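PDB 1O5K: 4-hydroxy-tetrahydrodipicolinate synthase from Thermotoga maritima, which probably catalyses the condensation of pyruvate with aspartate beta-semialdehyde to 4-hydroxy-tetrahydrodipicolinate, a step of lysine biosynthesis. Local coordinates for residues R37-Q42 and E76-K81; G54-S59 and I218-N223; S72-I77 and I82-G87. One frame throughout, in Å; residues are numbered along the deposited sequence.

All three contacts belong to one TIM barrel, and none has a hydrogen bond between its segments. Interactions 1 and 3 use two sides of helix 64-78 and share E76 and I77: interaction 1 joins the helix to its neighbour 32-44, interaction 3 lays it on strand 84-87, and V78 touches V84. Both are mainly apolar where the segments meet, interaction 1 adding the R40 guanidinium over I77, and reach the surface in charged groups and a calcium site. Interaction 2 lies deepest, centred about 5 Å from the chain's centre, where T56 bonds the pyruvate-modified lysine and packs on V220 and N223. Q42 NE2 of interaction 1 reaches S222 O of interaction 2 in a probable hydrogen bond.

Interaction 1: R37-Q42 and E76-K81; sequences RLVRYQ and EIVDGK. With CA (calcium ion), chain C.
V39 and I77 face each other with CA atoms 7.5 Å apart, where helix 32-44 lies beside the last turn of helix 64-78 in the outer layer of the TIM barrel. The closest touch is methyl to methyl: V39 CG1, anti to its backbone N (chi1 172°), comes within 3.5 Å of I77 CG2. The same V39 CG1 meets V78 CG2 at 4.0 Å, the two side chains crossing at about a right angle, and both valines also touch L50 of strand 49-52.

R40 finishes the contact at the solvent edge. Its chain runs extended from CG to NE and brings the guanidinium over I77, whose CG2 sits 4.1 Å above the guanidinium plane, over its centre. NH2 is paired with E36 one turn back, while R40 NH1 donates to a water at 2.8 Å; that water, within hydrogen-bonding distance of I77 O, bridges the helices where no direct bond does.

Beyond I77 the chain leaves the helix at D79 with positive phi, and a type I' turn closes from V78 to K81. At this helix end a calcium ion is held by E76 O and D79 OD1, each 2.3 Å away, together with three waters, one longer at 2.8 Å.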
ATOM      1  N   ARG A  37      17.486 -29.250  23.912  1.00 24.92           N
ATOM      2  CA  ARG A  37      16.150 -29.450  24.504  1.00 27.58           C
ATOM      3  C   ARG A  37      15.030 -29.099  23.523  1.00 25.61           C
ATOM      4  O   ARG A  37      13.988 -29.775  23.472  1.00 24.81           O
ATOM      5  CB  ARG A  37      15.935 -28.586  25.763  1.00 28.33           C
ATOM      6  CG  ARG A  37      16.626 -29.051  27.005  1.00 39.81           C
ATOM      7  CD  ARG A  37      16.049 -28.417  28.330  1.00 42.36           C
ATOM      8  NE  ARG A  37      16.211 -26.956  28.427  1.00 54.10           N
ATOM      9  CZ  ARG A  37      17.233 -26.335  29.037  1.00 60.18           C
ATOM     10  NH1 ARG A  37      18.209 -27.033  29.623  1.00 59.06           N
ATOM     11  NH2 ARG A  37      17.286 -25.003  29.071  1.00 57.19           N
ATOM     12  N   LEU A  38      15.233 -28.018  22.792  1.00 24.74           N
ATOM     13  CA  LEU A  38      14.267 -27.558  21.810  1.00 24.95           C
ATOM     14  C   LEU A  38      14.196 -28.528  20.624  1.00 26.05           C
ATOM     15  O   LEU A  38      13.101 -28.847  20.171  1.00 25.05           O
ATOM     16  CB  LEU A  38      14.586 -26.131  21.359  1.00 24.90           C
ATOM     17  CG  LEU A  38      13.519 -25.485  20.501  1.00 33.78           C
ATOM     18  CD1 LEU A  38      12.145 -25.560  21.212  1.00 37.73           C
ATOM     19  CD2 LEU A  38      13.877 -24.030  20.109  1.00 32.12           C
ATOM     20  N   VAL A  39      15.350 -28.994  20.139  1.00 24.84           N
ATOM     21  CA  VAL A  39      15.368 -29.959  19.020  1.00 26.17           C
ATOM     22  C   VAL A  39      14.622 -31.221  19.467  1.00 22.86           C
ATOM     23  O   VAL A  39      13.770 -31.693  18.757  1.00 27.02           O
ATOM     24  CB  VAL A  39      16.784 -30.283  18.570  1.00 24.37           C
ATOM     25  CG1 VAL A  39      16.815 -31.444  17.545  1.00 23.45           C
ATOM     26  CG2 VAL A  39      17.452 -29.015  18.000  1.00 25.13           C
ATOM     27  N   ARG A  40      14.887 -31.706  20.680  1.00 25.89           N
ATOM     28  CA  ARG A  40      14.210 -32.918  21.154  1.00 27.28           C
ATOM     29  C   ARG A  40      12.667 -32.741  21.223  1.00 27.37           C
ATOM     30  O   ARG A  40      11.906 -33.629  20.824  1.00 24.40           O
ATOM     31  CB  ARG A  40      14.788 -33.388  22.482  1.00 27.16           C
ATOM     32  CG  ARG A  40      16.237 -33.861  22.336  1.00 32.37           C
ATOM     33  CD  ARG A  40      16.868 -34.432  23.636  1.00 36.71           C
ATOM     34  NE  ARG A  40      18.283 -34.695  23.362  1.00 52.27           N
ATOM     35  CZ  ARG A  40      18.736 -35.706  22.612  1.00 57.76           C
ATOM     36  NH1 ARG A  40      17.897 -36.604  22.092  1.00 66.45           N
ATOM     37  NH2 ARG A  40      20.041 -35.839  22.386  1.00 54.90           N
ATOM     38  N   TYR A  41      12.222 -31.572  21.653  1.00 27.27           N
ATOM     39  CA  TYR A  41      10.786 -31.214  21.619  1.00 26.28           C
ATOM     40  C   TYR A  41      10.176 -31.254  20.231  1.00 24.37           C
ATOM     41  O   TYR A  41       9.050 -31.694  20.072  1.00 25.78           O
ATOM     42  CB  TYR A  41      10.651 -29.823  22.252  1.00 23.48           C
ATOM     43  CG  TYR A  41       9.265 -29.215  22.406  1.00 22.83           C
ATOM     44  CD1 TYR A  41       8.270 -29.857  23.134  1.00 28.96           C
ATOM     45  CD2 TYR A  41       8.999 -27.930  21.924  1.00 23.33           C
ATOM     46  CE1 TYR A  41       7.036 -29.262  23.324  1.00 26.63           C
ATOM     47  CE2 TYR A  41       7.747 -27.329  22.116  1.00 20.81           C
ATOM     48  CZ  TYR A  41       6.784 -27.974  22.823  1.00 25.13           C
ATOM     49  OH  TYR A  41       5.556 -27.341  23.027  1.00 27.36           O
ATOM     50  N   GLN A  42      10.900 -30.750  19.228  1.00 24.14           N
ATOM     51  CA  GLN A  42      10.438 -30.827  17.851  1.00 26.34           C
ATOM     52  C   GLN A  42      10.311 -32.297  17.395  1.00 25.51           C
ATOM     53  O   GLN A  42       9.298 -32.695  16.807  1.00 26.70           O
ATOM     54  CB  GLN A  42      11.398 -30.073  16.940  1.00 25.18           C
ATOM     55  CG  GLN A  42      11.480 -28.591  17.313  1.00 27.66           C
ATOM     56  CD  GLN A  42      10.132 -27.889  17.185  1.00 21.57           C
ATOM     57  OE1 GLN A  42       9.447 -28.004  16.171  1.00 26.16           O
ATOM     58  NE2 GLN A  42       9.756 -27.172  18.209  1.00 26.10           N
ATOM     59  N   GLU A  76      23.920 -33.956  14.520  1.00 22.84           N
ATOM     60  CA  GLU A  76      24.217 -34.927  15.571  1.00 27.18           C
ATOM     61  C   GLU A  76      22.987 -35.345  16.379  1.00 25.89           C
ATOM     62  O   GLU A  76      22.733 -36.527  16.554  1.00 18.37           O
ATOM     63  CB  GLU A  76      25.275 -34.382  16.530  1.00 25.80           C
ATOM     64  CG  GLU A  76      26.646 -34.338  15.882  1.00 28.14           C
ATOM     65  CD  GLU A  76      27.687 -33.612  16.721  1.00 33.53           C
ATOM     66  OE1 GLU A  76      28.855 -33.540  16.267  1.00 42.08           O
ATOM     67  OE2 GLU A  76      27.350 -33.117  17.808  1.00 34.33           O
ATOM     68  N   ILE A  77      22.196 -34.385  16.842  1.00 20.05           N
ATOM     69  CA  ILE A  77      20.983 -34.733  17.613  1.00 20.90           C
ATOM     70  C   ILE A  77      19.895 -35.466  16.820  1.00 20.31           C
ATOM     71  O   ILE A  77      19.273 -36.393  17.309  1.00 23.52           O
ATOM     72  CB  ILE A  77      20.356 -33.468  18.203  1.00 22.62           C
ATOM     73  CG1 ILE A  77      21.308 -32.826  19.183  1.00 28.11           C
ATOM     74  CG2 ILE A  77      19.030 -33.828  18.907  1.00 30.54           C
ATOM     75  CD1 ILE A  77      20.925 -31.371  19.448  1.00 37.70           C
ATOM     76  N   VAL A  78      19.687 -35.057  15.587  1.00 22.40           N
ATOM     77  CA  VAL A  78      18.593 -35.575  14.737  1.00 24.70           C
ATOM     78  C   VAL A  78      18.841 -36.984  14.239  1.00 23.83           C
ATOM     79  O   VAL A  78      17.878 -37.727  13.870  1.00 24.16           O
ATOM     80  CB  VAL A  78      18.340 -34.579  13.557  1.00 24.04           C
ATOM     81  CG1 VAL A  78      17.429 -35.134  12.496  1.00 33.06           C
ATOM     82  CG2 VAL A  78      17.742 -33.219  14.093  1.00 24.28           C
ATOM     83  N   ASP A  79      20.106 -37.389  14.203  1.00 23.66           N
ATOM     84  CA  ASP A  79      20.414 -38.782  13.823  1.00 23.81           C
ATOM     85  C   ASP A  79      19.768 -39.203  12.486  1.00 23.34           C
ATOM     86  O   ASP A  79      19.388 -40.363  12.313  1.00 27.13           O
ATOM     87  CB  ASP A  79      19.927 -39.774  14.921  1.00 21.70           C
ATOM     88  CG  ASP A  79      20.698 -39.657  16.250  1.00 29.77           C
ATOM     89  OD1 ASP A  79      21.912 -39.381  16.228  1.00 26.06           O
ATOM     90  OD2 ASP A  79      20.172 -39.877  17.368  1.00 29.33           O
ATOM     91  N   GLY A  80      19.695 -38.301  11.518  1.00 26.39           N
ATOM     92  CA  GLY A  80      19.200 -38.671  10.186  1.00 27.60           C
ATOM     93  C   GLY A  80      17.705 -38.955  10.120  1.00 29.38           C
ATOM     94  O   GLY A  80      17.208 -39.372   9.064  1.00 26.96           O
ATOM     95  N   LYS A  81      16.983 -38.644  11.206  1.00 26.02           N
ATOM     96  CA  LYS A  81      15.555 -38.910  11.308  1.00 25.86           C
ATOM     97  C   LYS A  81      14.708 -37.962  10.422  1.00 26.84           C
ATOM     98  O   LYS A  81      13.709 -38.377   9.838  1.00 26.59           O
ATOM     99  CB  LYS A  81      15.112 -38.818  12.754  1.00 27.18           C
ATOM    100  CG  LYS A  81      15.732 -39.859  13.670  1.00 30.07           C
ATOM    101  CD  LYS A  81      15.406 -39.539  15.132  1.00 40.86           C
ATOM    102  CE  LYS A  81      15.414 -40.798  16.033  1.00 45.48           C
ATOM    103  NZ  LYS A  81      16.750 -41.409  16.241  1.00 51.10           N
TER
HETATM  104 CA    CA C 601      23.809 -38.498  17.156  0.50 24.26          CA
HETATM  105  O   HOH W   1      18.900 -37.564  19.618  1.00 49.91           O
HETATM  106  O   HOH W   2      22.330 -39.000  18.898  0.50 27.69           O
HETATM  107  O   HOH W   3      24.598 -38.889  14.453  0.50 42.46           O
HETATM  108  O   HOH W   4      24.181 -37.445  19.213  0.50 27.69           O

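Interaction 2: G54-S59 and I218-N223; sequences GTTGES and ISVVSN
A threonine hydroxyl packs against a methyl group here: T56 OG1 lies only 3.3 Å from V220 CG2, and no hydrogen bond runs between the two segments. The hydroxyl has its polar partners elsewhere, in N263 OD1 and in O1 of the pyruvate-modified lysine at position 173. V220 thus packs beside an oxygen that is engaged with the bound pyruvate, consistent with the pyruvate-binding role predicted for T56. The other branch of T56 does separate work. With OG1 beside the backbone N (chi1 -56°), CG2 is swung anti to that N and meets N223 ND2 at 4.0 Å, the two side chains approaching from opposite directions.

Both segments sit at the C-terminal ends of strands in the TIM barrel, the rim that carries the active site in this aldolase family. Segment 54-59 follows strand 49-52, segment 218-223 leaves strand 216-219, and strand 16-20 runs between them, with A20 touching T56.

N223 is fixed by its amide. N223 ND2 donates to V220 O at 3.0 Å, with the carbonyl oxygen lying in the amide plane and the N-H aimed within 17° of straight, and also bonds A20 O. V220 O is gripped twice, since N223 N reaches it as well, at 2.9 Å. A leucine in place of N223 would probably leave A20 O without this donor, strip V220 O of one of its two, and disturb the packing against T56 CG2.

One turn earlier, S219 OG accepts from S222 N at 2.9 Å in an ST motif and bonds D203 OD1, so the chain is held as it bends off the strand.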
ATOM      1  N   GLY A  54      17.670 -19.665   9.638  1.00 25.02           N
ATOM      2  CA  GLY A  54      16.791 -18.769   8.876  1.00 29.98           C
ATOM      3  C   GLY A  54      16.716 -17.503   9.727  1.00 30.13           C
ATOM      4  O   GLY A  54      17.458 -17.328  10.724  1.00 29.17           O
ATOM      5  N   THR A  55      15.792 -16.636   9.334  1.00 30.42           N
ATOM      6  CA  THR A  55      15.518 -15.379  10.036  1.00 30.33           C
ATOM      7  C   THR A  55      15.172 -15.623  11.460  1.00 25.48           C
ATOM      8  O   THR A  55      15.585 -14.890  12.365  1.00 27.29           O
ATOM      9  CB  THR A  55      14.287 -14.635   9.376  1.00 34.48           C
ATOM     10  OG1 THR A  55      14.092 -15.069   8.016  1.00 46.55           O
ATOM     11  CG2 THR A  55      14.644 -13.214   9.185  1.00 41.91           C
ATOM     12  N   THR A  56      14.345 -16.637  11.673  1.00 25.99           N
ATOM     13  CA  THR A  56      13.904 -16.998  13.033  1.00 26.54           C
ATOM     14  C   THR A  56      15.081 -17.418  13.910  1.00 27.65           C
ATOM     15  O   THR A  56      15.028 -17.288  15.096  1.00 27.25           O
ATOM     16  CB  THR A  56      12.867 -18.114  12.973  1.00 26.27           C
ATOM     17  OG1 THR A  56      11.774 -17.715  12.136  1.00 26.28           O
ATOM     18  CG2 THR A  56      12.219 -18.398  14.350  1.00 27.27           C
ATOM     19  N   GLY A  57      16.145 -17.946  13.305  1.00 25.53           N
ATOM     20  CA  GLY A  57      17.351 -18.286  14.051  1.00 24.97           C
ATOM     21  C   GLY A  57      18.421 -17.199  14.033  1.00 25.74           C
ATOM     22  O   GLY A  57      19.617 -17.465  14.249  1.00 25.72           O
ATOM     23  N   GLU A  58      18.033 -15.968  13.723  1.00 24.94           N
ATOM     24  CA  GLU A  58      18.958 -14.808  13.812  1.00 25.19           C
ATOM     25  C   GLU A  58      20.212 -14.977  12.973  1.00 25.31           C
ATOM     26  O   GLU A  58      21.296 -14.533  13.359  1.00 26.32           O
ATOM     27  CB  GLU A  58      19.283 -14.449  15.261  1.00 25.23           C
ATOM     28  CG  GLU A  58      18.085 -13.813  15.921  1.00 24.52           C
ATOM     29  CD  GLU A  58      18.222 -13.633  17.401  1.00 33.46           C
ATOM     30  OE1 GLU A  58      17.670 -14.506  18.132  1.00 30.25           O
ATOM     31  OE2 GLU A  58      18.867 -12.626  17.808  1.00 29.79           O
ATOM     32  N   SER A  59      20.016 -15.536  11.780  1.00 25.06           N
ATOM     33  CA  SER A  59      21.134 -15.680  10.898  1.00 27.66           C
ATOM     34  C   SER A  59      22.009 -14.438  10.697  1.00 27.15           C
ATOM     35  O   SER A  59      23.208 -14.613  10.542  1.00 28.67           O
ATOM     36  CB  SER A  59      20.721 -16.286   9.564  1.00 30.28           C
ATOM     37  OG  SER A  59      19.835 -15.465   8.893  1.00 33.54           O
ATOM     38  N   ILE A 218       7.076 -23.981   6.515  1.00 21.35           N
ATOM     39  CA  ILE A 218       8.310 -23.764   7.241  1.00 23.79           C
ATOM     40  C   ILE A 218       7.929 -22.705   8.299  1.00 23.85           C
ATOM     41  O   ILE A 218       7.678 -21.532   7.984  1.00 25.20           O
ATOM     42  CB  ILE A 218       9.477 -23.374   6.349  1.00 22.98           C
ATOM     43  CG1 ILE A 218       9.855 -24.570   5.443  1.00 26.80           C
ATOM     44  CG2 ILE A 218      10.658 -22.943   7.266  1.00 25.53           C
ATOM     45  CD1 ILE A 218      10.828 -24.220   4.278  1.00 23.75           C
ATOM     46  N   SER A 219       7.785 -23.212   9.531  1.00 25.07           N
ATOM     47  CA  SER A 219       7.002 -22.587  10.593  1.00 26.21           C
ATOM     48  C   SER A 219       7.809 -21.905  11.665  1.00 24.98           C
ATOM     49  O   SER A 219       8.830 -22.377  12.090  1.00 27.25           O
ATOM     50  CB  SER A 219       6.163 -23.681  11.279  1.00 25.30           C
ATOM     51  OG  SER A 219       5.336 -23.161  12.305  1.00 25.73           O
ATOM     52  N   VAL A 220       7.252 -20.819  12.163  1.00 24.07           N
ATOM     53  CA  VAL A 220       7.749 -20.177  13.417  1.00 20.98           C
ATOM     54  C   VAL A 220       6.971 -20.741  14.632  1.00 22.77           C
ATOM     55  O   VAL A 220       7.530 -21.097  15.688  1.00 24.10           O
ATOM     56  CB  VAL A 220       7.534 -18.713  13.311  1.00 23.17           C
ATOM     57  CG1 VAL A 220       7.782 -17.998  14.651  1.00 27.68           C
ATOM     58  CG2 VAL A 220       8.463 -18.107  12.209  1.00 26.14           C
ATOM     59  N   VAL A 221       5.655 -20.807  14.481  1.00 24.94           N
ATOM     60  CA  VAL A 221       4.770 -21.288  15.544  1.00 26.52           C
ATOM     61  C   VAL A 221       5.125 -22.673  16.050  1.00 25.47           C
ATOM     62  O   VAL A 221       4.913 -22.968  17.230  1.00 24.12           O
ATOM     63  CB  VAL A 221       3.245 -21.285  15.087  1.00 30.31           C
ATOM     64  CG1 VAL A 221       2.397 -21.823  16.196  1.00 36.28           C
ATOM     65  CG2 VAL A 221       2.740 -19.872  14.735  1.00 33.83           C
ATOM     66  N   SER A 222       5.583 -23.565  15.166  1.00 23.36           N
ATOM     67  CA  SER A 222       5.981 -24.866  15.604  1.00 23.45           C
ATOM     68  C   SER A 222       7.120 -24.898  16.625  1.00 25.74           C
ATOM     69  O   SER A 222       7.331 -25.944  17.250  1.00 25.40           O
ATOM     70  CB  SER A 222       6.368 -25.754  14.417  1.00 24.02           C
ATOM     71  OG  SER A 222       7.464 -25.223  13.674  1.00 24.16           O
ATOM     72  N   ASN A 223       7.868 -23.796  16.808  1.00 24.35           N
ATOM     73  CA  ASN A 223       8.828 -23.762  17.911  1.00 24.12           C
ATOM     74  C   ASN A 223       8.151 -24.028  19.250  1.00 24.68           C
ATOM     75  O   ASN A 223       8.713 -24.690  20.122  1.00 25.97           O
ATOM     76  CB  ASN A 223       9.516 -22.408  17.982  1.00 24.96           C
ATOM     77  CG  ASN A 223      10.688 -22.276  17.010  1.00 25.74           C
ATOM     78  OD1 ASN A 223      11.833 -22.652  17.334  1.00 24.43           O
ATOM     79  ND2 ASN A 223      10.423 -21.678  15.831  1.00 24.69           N
TER

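Interaction 3: S72-I77 and I82-G87; sequences SRTLEI and IPVIVG. With CA (calcium ion), chain C.
Apolar packing carries this contact, and all of it falls on V84, with V84 CA 6.7 Å from L75 CA. From the helix, T74 CG2 meets both methyls of V84, at 3.8 Å from CG2 and 3.9 Å from CG1. L75 reaches in with one branch: its CD2 touches V84 CB at 3.7 Å. The valine is therefore gripped by two successive helix residues whose side chains cross it obliquely. T74 can offer a methyl here because CG2 stands anti to its backbone N, while OG1, turned beside that N (chi1 -55°), bonds L70 O and Y35 OH.

These are parts of a beta-alpha-beta crossover: strand 49-52, helix 64-78 and strand 84-87 make one unit of the TIM barrel, with T74 also touching L50 and V52 of the first strand. Strand 84-87 lies beside 49-52 in the parallel sheet, and V84 N is bonded to N109 OD1.

The charged interactions lie apart from V84. R73 NH1 makes a salt bridge to E76 OE2 at 2.7 Å, the oxygen lying in the guanidinium plane and approached on its anti side, 27° out of the carboxylate plane. R73 NH2 reaches across to E36 of helix 32-44, and I77 CG1 lies over one guanidinium face, toward its rim.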
ATOM      1  N   SER A  72      26.374 -28.530  12.849  1.00 25.08           N
ATOM      2  CA  SER A  72      26.909 -29.846  13.192  1.00 25.49           C
ATOM      3  C   SER A  72      26.152 -30.446  14.357  1.00 27.64           C
ATOM      4  O   SER A  72      25.818 -31.650  14.341  1.00 25.66           O
ATOM      5  CB  SER A  72      28.395 -29.741  13.523  1.00 27.68           C
ATOM      6  OG  SER A  72      29.091 -29.385  12.330  1.00 31.26           O
ATOM      7  N   ARG A  73      25.859 -29.623  15.369  1.00 25.74           N
ATOM      8  CA  ARG A  73      25.145 -30.148  16.528  1.00 25.42           C
ATOM      9  C   ARG A  73      23.708 -30.582  16.171  1.00 24.71           C
ATOM     10  O   ARG A  73      23.223 -31.558  16.695  1.00 23.71           O
ATOM     11  CB  ARG A  73      25.125 -29.155  17.681  1.00 28.45           C
ATOM     12  CG  ARG A  73      24.579 -29.731  18.991  1.00 26.87           C
ATOM     13  CD  ARG A  73      25.399 -30.979  19.449  1.00 34.25           C
ATOM     14  NE  ARG A  73      24.775 -31.762  20.511  1.00 40.52           N
ATOM     15  CZ  ARG A  73      25.056 -33.057  20.775  1.00 45.80           C
ATOM     16  NH1 ARG A  73      25.924 -33.745  20.038  1.00 45.60           N
ATOM     17  NH2 ARG A  73      24.449 -33.688  21.775  1.00 41.17           N
ATOM     18  N   THR A  74      23.039 -29.867  15.261  1.00 24.83           N
ATOM     19  CA  THR A  74      21.687 -30.229  14.848  1.00 23.92           C
ATOM     20  C   THR A  74      21.721 -31.591  14.159  1.00 24.67           C
ATOM     21  O   THR A  74      20.954 -32.509  14.494  1.00 20.28           O
ATOM     22  CB  THR A  74      21.134 -29.196  13.888  1.00 25.86           C
ATOM     23  OG1 THR A  74      21.219 -27.890  14.496  1.00 25.11           O
ATOM     24  CG2 THR A  74      19.656 -29.485  13.635  1.00 25.59           C
ATOM     25  N   LEU A  75      22.666 -31.742  13.232  1.00 21.86           N
ATOM     26  CA  LEU A  75      22.817 -33.056  12.541  1.00 24.06           C
ATOM     27  C   LEU A  75      23.086 -34.198  13.514  1.00 25.99           C
ATOM     28  O   LEU A  75      22.550 -35.304  13.343  1.00 24.66           O
ATOM     29  CB  LEU A  75      23.850 -32.960  11.432  1.00 24.41           C
ATOM     30  CG  LEU A  75      23.514 -32.073  10.254  1.00 24.42           C
ATOM     31  CD1 LEU A  75      24.805 -31.619   9.564  1.00 25.43           C
ATOM     32  CD2 LEU A  75      22.564 -32.803   9.265  1.00 25.57           C
ATOM     33  N   GLU A  76      23.920 -33.956  14.520  1.00 22.84           N
ATOM     34  CA  GLU A  76      24.217 -34.927  15.571  1.00 27.18           C
ATOM     35  C   GLU A  76      22.987 -35.345  16.379  1.00 25.89           C
ATOM     36  O   GLU A  76      22.733 -36.527  16.554  1.00 18.37           O
ATOM     37  CB  GLU A  76      25.275 -34.382  16.530  1.00 25.80           C
ATOM     38  CG  GLU A  76      26.646 -34.338  15.882  1.00 28.14           C
ATOM     39  CD  GLU A  76      27.687 -33.612  16.721  1.00 33.53           C
ATOM     40  OE1 GLU A  76      28.855 -33.540  16.267  1.00 42.08           O
ATOM     41  OE2 GLU A  76      27.350 -33.117  17.808  1.00 34.33           O
ATOM     42  N   ILE A  77      22.196 -34.385  16.842  1.00 20.05           N
ATOM     43  CA  ILE A  77      20.983 -34.733  17.613  1.00 20.90           C
ATOM     44  C   ILE A  77      19.895 -35.466  16.820  1.00 20.31           C
ATOM     45  O   ILE A  77      19.273 -36.393  17.309  1.00 23.52           O
ATOM     46  CB  ILE A  77      20.356 -33.468  18.203  1.00 22.62           C
ATOM     47  CG1 ILE A  77      21.308 -32.826  19.183  1.00 28.11           C
ATOM     48  CG2 ILE A  77      19.030 -33.828  18.907  1.00 30.54           C
ATOM     49  CD1 ILE A  77      20.925 -31.371  19.448  1.00 37.70           C
ATOM     50  N   ILE A  82      15.096 -36.695  10.352  1.00 23.53           N
ATOM     51  CA  ILE A  82      14.462 -35.723   9.451  1.00 24.86           C
ATOM     52  C   ILE A  82      15.542 -34.880   8.846  1.00 25.36           C
ATOM     53  O   ILE A  82      16.643 -34.817   9.401  1.00 25.53           O
ATOM     54  CB  ILE A  82      13.498 -34.842  10.234  1.00 24.18           C
ATOM     55  CG1 ILE A  82      14.232 -34.106  11.349  1.00 26.62           C
ATOM     56  CG2 ILE A  82      12.392 -35.704  10.862  1.00 28.03           C
ATOM     57  CD1 ILE A  82      13.340 -33.160  12.153  1.00 26.85           C
ATOM     58  N   PRO A  83      15.277 -34.235   7.706  1.00 24.99           N
ATOM     59  CA  PRO A  83      16.313 -33.405   7.093  1.00 25.15           C
ATOM     60  C   PRO A  83      16.601 -32.153   7.854  1.00 23.37           C
ATOM     61  O   PRO A  83      15.672 -31.560   8.518  1.00 26.16           O
ATOM     62  CB  PRO A  83      15.739 -33.045   5.741  1.00 24.40           C
ATOM     63  CG  PRO A  83      14.366 -33.246   5.845  1.00 25.88           C
ATOM     64  CD  PRO A  83      14.087 -34.322   6.853  1.00 27.02           C
ATOM     65  N   VAL A  84      17.861 -31.713   7.740  1.00 26.73           N
ATOM     66  CA  VAL A  84      18.315 -30.462   8.332  1.00 24.66           C
ATOM     67  C   VAL A  84      18.675 -29.559   7.169  1.00 25.02           C
ATOM     68  O   VAL A  84      19.561 -29.859   6.370  1.00 24.26           O
ATOM     69  CB  VAL A  84      19.530 -30.686   9.295  1.00 26.13           C
ATOM     70  CG1 VAL A  84      20.162 -29.356   9.796  1.00 22.92           C
ATOM     71  CG2 VAL A  84      19.092 -31.535  10.494  1.00 24.48           C
ATOM     72  N   ILE A  85      17.932 -28.487   7.070  1.00 21.57           N
ATOM     73  CA  ILE A  85      18.009 -27.523   6.007  1.00 22.86           C
ATOM     74  C   ILE A  85      18.588 -26.225   6.610  1.00 24.95           C
ATOM     75  O   ILE A  85      18.056 -25.715   7.573  1.00 25.96           O
ATOM     76  CB  ILE A  85      16.619 -27.290   5.424  1.00 22.99           C
ATOM     77  CG1 ILE A  85      16.059 -28.587   4.844  1.00 22.98           C
ATOM     78  CG2 ILE A  85      16.683 -26.197   4.341  1.00 25.39           C
ATOM     79  CD1 ILE A  85      14.664 -28.489   4.341  1.00 32.78           C
ATOM     80  N   VAL A  86      19.665 -25.723   6.021  1.00 24.72           N
ATOM     81  CA  VAL A  86      20.446 -24.623   6.574  1.00 24.87           C
ATOM     82  C   VAL A  86      20.224 -23.358   5.743  1.00 27.42           C
ATOM     83  O   VAL A  86      20.353 -23.384   4.510  1.00 24.56           O
ATOM     84  CB  VAL A  86      21.909 -24.968   6.573  1.00 24.69           C
ATOM     85  CG1 VAL A  86      22.761 -23.785   7.057  1.00 25.47           C
ATOM     86  CG2 VAL A  86      22.140 -26.238   7.405  1.00 28.60           C
ATOM     87  N   GLY A  87      19.829 -22.289   6.402  1.00 23.43           N
ATOM     88  CA  GLY A  87      19.804 -20.982   5.780  1.00 25.70           C
ATOM     89  C   GLY A  87      21.200 -20.557   5.314  1.00 27.62           C
ATOM     90  O   GLY A  87      22.131 -20.616   6.073  1.00 28.45           O
TER
HETATM   91 CA    CA C 601      23.809 -38.498  17.156  0.50 24.26          CA
HETATM   92  O   HOH W   3      24.598 -38.889  14.453  0.50 42.46           O
HETATM   93  O   HOH W   2      22.330 -39.000  18.898  0.50 27.69           O
HETATM   94  O   HOH W   4      24.181 -37.445  19.213  0.50 27.69           O